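Local coordinates for inulin fructotransferase (Bacillus sp. snu-7, PDB 2INV), which catalyses intramolecular fructosyl transfer on inulin, splitting terminal fructose pairs from the chain as a cyclic difructose anhydride, at residues Q49-P52 / D53-P56; N311-D314 / D315-V319. All blocks are in the same frame, centred on the assembly; numbering follows the deposited sequence.

Contact 1: residues Q49-P52 / D53-P56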
loop_
_atom_site.group_PDB
_atom_site.type_symbol
_atom_site.label_atom_id
_atom_site.label_comp_id
_atom_site.label_asym_id
_atom_site.label_seq_id
_atom_site.Cartn_x
_atom_site.Cartn_y
_atom_site.Cartn_z
ATOM N N GLN A 49 -17.853 -30.243 6.491
ATOM C CA GLN A 49 -17.328 -30.270 5.129
ATOM C C GLN A 49 -16.378 -31.446 4.917
ATOM O O GLN A 49 -15.163 -31.330 5.065
ATOM C CB GLN A 49 -16.651 -28.935 4.825
ATOM C CG GLN A 49 -17.522 -27.755 5.245
ATOM C CD GLN A 49 -16.894 -26.399 5.013
ATOM O OE1 GLN A 49 -17.515 -25.372 5.292
ATOM N NE2 GLN A 49 -15.672 -26.384 4.483
ATOM N N THR A 50 -16.958 -32.591 4.570
ATOM C CA THR A 50 -16.201 -33.817 4.343
ATOM C C THR A 50 -15.775 -34.039 2.886
ATOM O O THR A 50 -14.860 -34.822 2.611
ATOM C CB THR A 50 -17.016 -35.048 4.824
ATOM O OG1 THR A 50 -18.299 -35.065 4.179
ATOM C CG2 THR A 50 -17.227 -34.983 6.343
ATOM N N SER A 51 -16.415 -33.327 1.960
ATOM C CA SER A 51 -16.121 -33.444 0.527
ATOM C C SER A 51 -15.018 -32.512 0.016
ATOM O O SER A 51 -15.104 -31.290 0.160
ATOM C CB SER A 51 -17.368 -33.141 -0.303
ATOM O OG SER A 51 -18.415 -34.061 -0.059
ATOM N N PRO A 52 -13.948 -33.074 -0.560
ATOM C CA PRO A 52 -12.882 -32.215 -1.080
ATOM C C PRO A 52 -13.432 -31.232 -2.115
ATOM O O PRO A 52 -12.792 -30.248 -2.454
ATOM C CB PRO A 52 -11.927 -33.225 -1.696
ATOM C CG PRO A 52 -11.951 -34.310 -0.687
ATOM C CD PRO A 52 -13.432 -34.434 -0.312
ATOM N N ASP A 53 -14.628 -31.510 -2.616
ATOM C CA ASP A 53 -15.247 -30.656 -3.616
ATOM C C ASP A 53 -16.212 -29.677 -2.964
ATOM O O ASP A 53 -16.756 -28.792 -3.616
ATOM C CB ASP A 53 -15.971 -31.510 -4.661
ATOM C CG ASP A 53 -16.202 -30.758 -5.959
ATOM O OD1 ASP A 53 -15.237 -30.137 -6.460
ATOM O OD2 ASP A 53 -17.341 -30.786 -6.469
ATOM N N ALA A 54 -16.410 -29.850 -1.663
ATOM C CA ALA A 54 -17.291 -28.988 -0.897
ATOM C C ALA A 54 -16.629 -28.593 0.411
ATOM O O ALA A 54 -17.083 -28.976 1.498
ATOM C CB ALA A 54 -18.617 -29.692 -0.629
ATOM N N ARG A 55 -15.539 -27.837 0.303
ATOM C CA ARG A 55 -14.839 -27.372 1.496
ATOM C C ARG A 55 -14.458 -25.894 1.392
ATOM O O ARG A 55 -13.284 -25.527 1.266
ATOM C CB ARG A 55 -13.646 -28.278 1.808
ATOM C CG ARG A 55 -14.135 -29.580 2.448
ATOM C CD ARG A 55 -13.092 -30.319 3.285
ATOM N NE ARG A 55 -12.222 -31.173 2.488
ATOM C CZ ARG A 55 -11.781 -32.365 2.880
ATOM N NH1 ARG A 55 -12.129 -32.852 4.060
ATOM N NH2 ARG A 55 -10.993 -33.078 2.088
ATOM N N PRO A 56 -15.495 -25.031 1.386
ATOM C CA PRO A 56 -15.561 -23.567 1.311
ATOM C C PRO A 56 -14.783 -22.920 2.438
ATOM O O PRO A 56 -14.193 -21.843 2.274
ATOM C CB PRO A 56 -17.050 -23.292 1.455
ATOM C CG PRO A 56 -17.648 -24.406 0.701
ATOM C CD PRO A 56 -16.834 -25.607 1.149
HETATM O O HOH W 1 -18.441 -31.367 2.238
#
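Ser-51 to Ala-54 form a type I beta turn just after helix 30-48, closed by Ala-54 N donating to Ser-51 O at 2.7 Å. Water 1 bridges the same two residues, accepting from Ser-51 N and donating to Ala-54 O. The side chain of Arg-55 then folds back over the turn. Its CG packs on Gln-49 CB at 3.5 Å, and Ser-51 O lies 3.0 Å from the same CG. A bend at chi3 (-84°) swings the guanidinium alongside Pro-52, with NH2 3.2 Å from Pro-52 CG. Pro-52 CD and Thr-50 O lie over one guanidinium face, the oxygen 3.6 Å above the plane and displaced toward the rim, while Gln-49 O sits at the edge. Farther along, CD of the Gln-49 side chain rests 3.9 Å from Pro-56 CD. The charged ends reach another chain: Arg-55 NH2 hydrogen-bonds Gln-104 O and Asp-53 OD1 hydrogen-bonds Gln-107 NE2, both of the second subunit. Carbonyl oxygens of Gln-49 and Thr-50 beside the guanidinium would probably help to stabilise its positive charge, and the turn presents both hydrogen-bonding groups and apolar surface to the subunit interface, with Pro-52 against Trp-103 of the second subunit.

Contact 2: residues N311-D314 / D315-V319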
loop_
_atom_site.group_PDB
_atom_site.type_symbol
_atom_site.label_atom_id
_atom_site.label_comp_id
_atom_site.label_asym_id
_atom_site.label_seq_id
_atom_site.Cartn_x
_atom_site.Cartn_y
_atom_site.Cartn_z
ATOM N N ASN A 311 23.934 -5.742 19.126
ATOM C CA ASN A 311 23.674 -6.893 18.273
ATOM C C ASN A 311 24.988 -7.596 17.954
ATOM O O ASN A 311 25.052 -8.448 17.069
ATOM C CB ASN A 311 22.930 -6.463 16.992
ATOM C CG ASN A 311 23.786 -5.623 16.054
ATOM O OD1 ASN A 311 24.906 -5.223 16.394
ATOM N ND2 ASN A 311 23.252 -5.338 14.870
ATOM N N GLY A 312 26.033 -7.219 18.687
ATOM C CA GLY A 312 27.334 -7.835 18.508
ATOM C C GLY A 312 28.089 -7.452 17.247
ATOM O O GLY A 312 29.171 -7.980 16.982
ATOM N N LEU A 313 27.531 -6.540 16.462
ATOM C CA LEU A 313 28.196 -6.117 15.245
ATOM C C LEU A 313 28.867 -4.768 15.427
ATOM O O LEU A 313 28.398 -3.933 16.203
ATOM C CB LEU A 313 27.192 -6.048 14.100
ATOM C CG LEU A 313 26.597 -7.392 13.684
ATOM C CD1 LEU A 313 25.640 -7.202 12.525
ATOM C CD2 LEU A 313 27.722 -8.343 13.295
ATOM N N ASP A 314 29.984 -4.557 14.734
ATOM C CA ASP A 314 30.660 -3.272 14.844
ATOM C C ASP A 314 30.268 -2.396 13.659
ATOM O O ASP A 314 29.561 -2.842 12.748
ATOM C CB ASP A 314 32.192 -3.418 14.956
ATOM C CG ASP A 314 32.844 -4.026 13.718
ATOM O OD1 ASP A 314 32.475 -3.666 12.579
ATOM O OD2 ASP A 314 33.769 -4.857 13.895
ATOM N N ASP A 315 30.697 -1.141 13.692
ATOM C CA ASP A 315 30.351 -0.188 12.644
ATOM C C ASP A 315 31.041 -0.381 11.308
ATOM O O ASP A 315 30.884 0.435 10.403
ATOM C CB ASP A 315 30.592 1.225 13.154
ATOM C CG ASP A 315 29.583 1.626 14.210
ATOM O OD1 ASP A 315 28.470 2.061 13.837
ATOM O OD2 ASP A 315 29.884 1.485 15.415
ATOM N N LEU A 316 31.811 -1.450 11.175
ATOM C CA LEU A 316 32.472 -1.701 9.905
ATOM C C LEU A 316 31.646 -2.744 9.142
ATOM O O LEU A 316 31.879 -2.994 7.961
ATOM C CB LEU A 316 33.919 -2.160 10.120
ATOM C CG LEU A 316 34.839 -1.043 10.639
ATOM C CD1 LEU A 316 36.212 -1.597 10.970
ATOM C CD2 LEU A 316 34.957 0.051 9.586
ATOM N N TYR A 317 30.654 -3.325 9.824
ATOM C CA TYR A 317 29.752 -4.311 9.217
ATOM C C TYR A 317 28.948 -3.542 8.175
ATOM O O TYR A 317 28.584 -4.090 7.124
ATOM C CB TYR A 317 28.786 -4.886 10.265
ATOM C CG TYR A 317 27.944 -6.054 9.782
ATOM C CD1 TYR A 317 28.483 -7.336 9.697
ATOM C CD2 TYR A 317 26.604 -5.882 9.426
ATOM C CE1 TYR A 317 27.708 -8.427 9.280
ATOM C CE2 TYR A 317 25.816 -6.966 8.998
ATOM C CZ TYR A 317 26.378 -8.236 8.932
ATOM O OH TYR A 317 25.617 -9.306 8.533
ATOM N N GLY A 318 28.672 -2.274 8.483
ATOM C CA GLY A 318 27.906 -1.438 7.579
ATOM C C GLY A 318 26.431 -1.407 7.928
ATOM O O GLY A 318 25.891 -2.403 8.410
ATOM N N VAL A 319 25.780 -0.266 7.709
ATOM C CA VAL A 319 24.353 -0.146 7.993
ATOM C C VAL A 319 23.653 -1.039 6.979
ATOM O O VAL A 319 22.606 -1.629 7.262
ATOM C CB VAL A 319 23.854 1.302 7.815
ATOM C CG1 VAL A 319 24.785 2.265 8.528
ATOM C CG2 VAL A 319 23.774 1.648 6.340
#
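Leu-313 sets methyl CD1 over the centre of one face of the Tyr-317 ring, a CH-pi contact in which CD1 stands 3.5 Å from the ring centroid and only 13° off the ring normal. The second methyl leans toward one side of the ring, with Leu-313 CD2 3.8 Å from Tyr-317 CD1, so both branches of the leucine meet the aromatic group. This pairing depends on the tyrosine's first torsion: with CG opposite the backbone N (chi1 -172°), the ring is turned back toward the side chain of Leu-313, four residues earlier. Replacing Tyr-317 by an alanine would probably leave the Leu-313 methyls without the flat surface they rest on and His-321 without its stacking partner. Asp-314 turns a different way. Its OD1 accepts from Leu-316 N at 2.7 Å, the donor arriving on the anti side of the carboxylate and 26° out of its plane, and the same oxygen lies 3.2 Å from Leu-316 CB. Its backbone oxygen takes the next bond, from Tyr-317 N to Asp-314 O at 3.2 Å, which closes a type I beta turn from Asp-314 to Tyr-317. One side chain and one carbonyl of the same residue thus hold two successive amides. Upstream, Asn-311 OD1 accepts from Leu-313 N at 2.9 Å, an Asx turn in the backbone leading into Leu-313. The buried carboxylate of Asp-315 is taken up by Ala-344 N, the hydroxyl of Tyr-336 and a salt bridge to Arg-298, while Leu-313 and Tyr-317 both touch Arg-281 of strand 280-283. An Asx turn followed by a beta turn here lies near the end of the loop that leads from strand 285-299 into strand 320-323 of the right-handed parallel beta-helix.

In the fold
Contact 1 closes well before contact 2 opens along the chain. Their centres are 53 Å apart and their nearest atoms about 42 Å, on opposite sides of the chain's centre, so they do not touch. Contact 1 joins helix 30-48 to strand 58-62 near the start of the right-handed parallel beta-helix, whereas contact 2 joins strand 285-299 to strand 320-323 much farther along it. They share no helix or strand: contact 1 follows the N-terminal helix, contact 2 lies in a loop between two strands of the beta-helix. Residues 49-56 face a second subunit, while 311-319 meet no other protein chain and belong to the same inter-strand loop as Tyr-303, a residue of a glycan pocket.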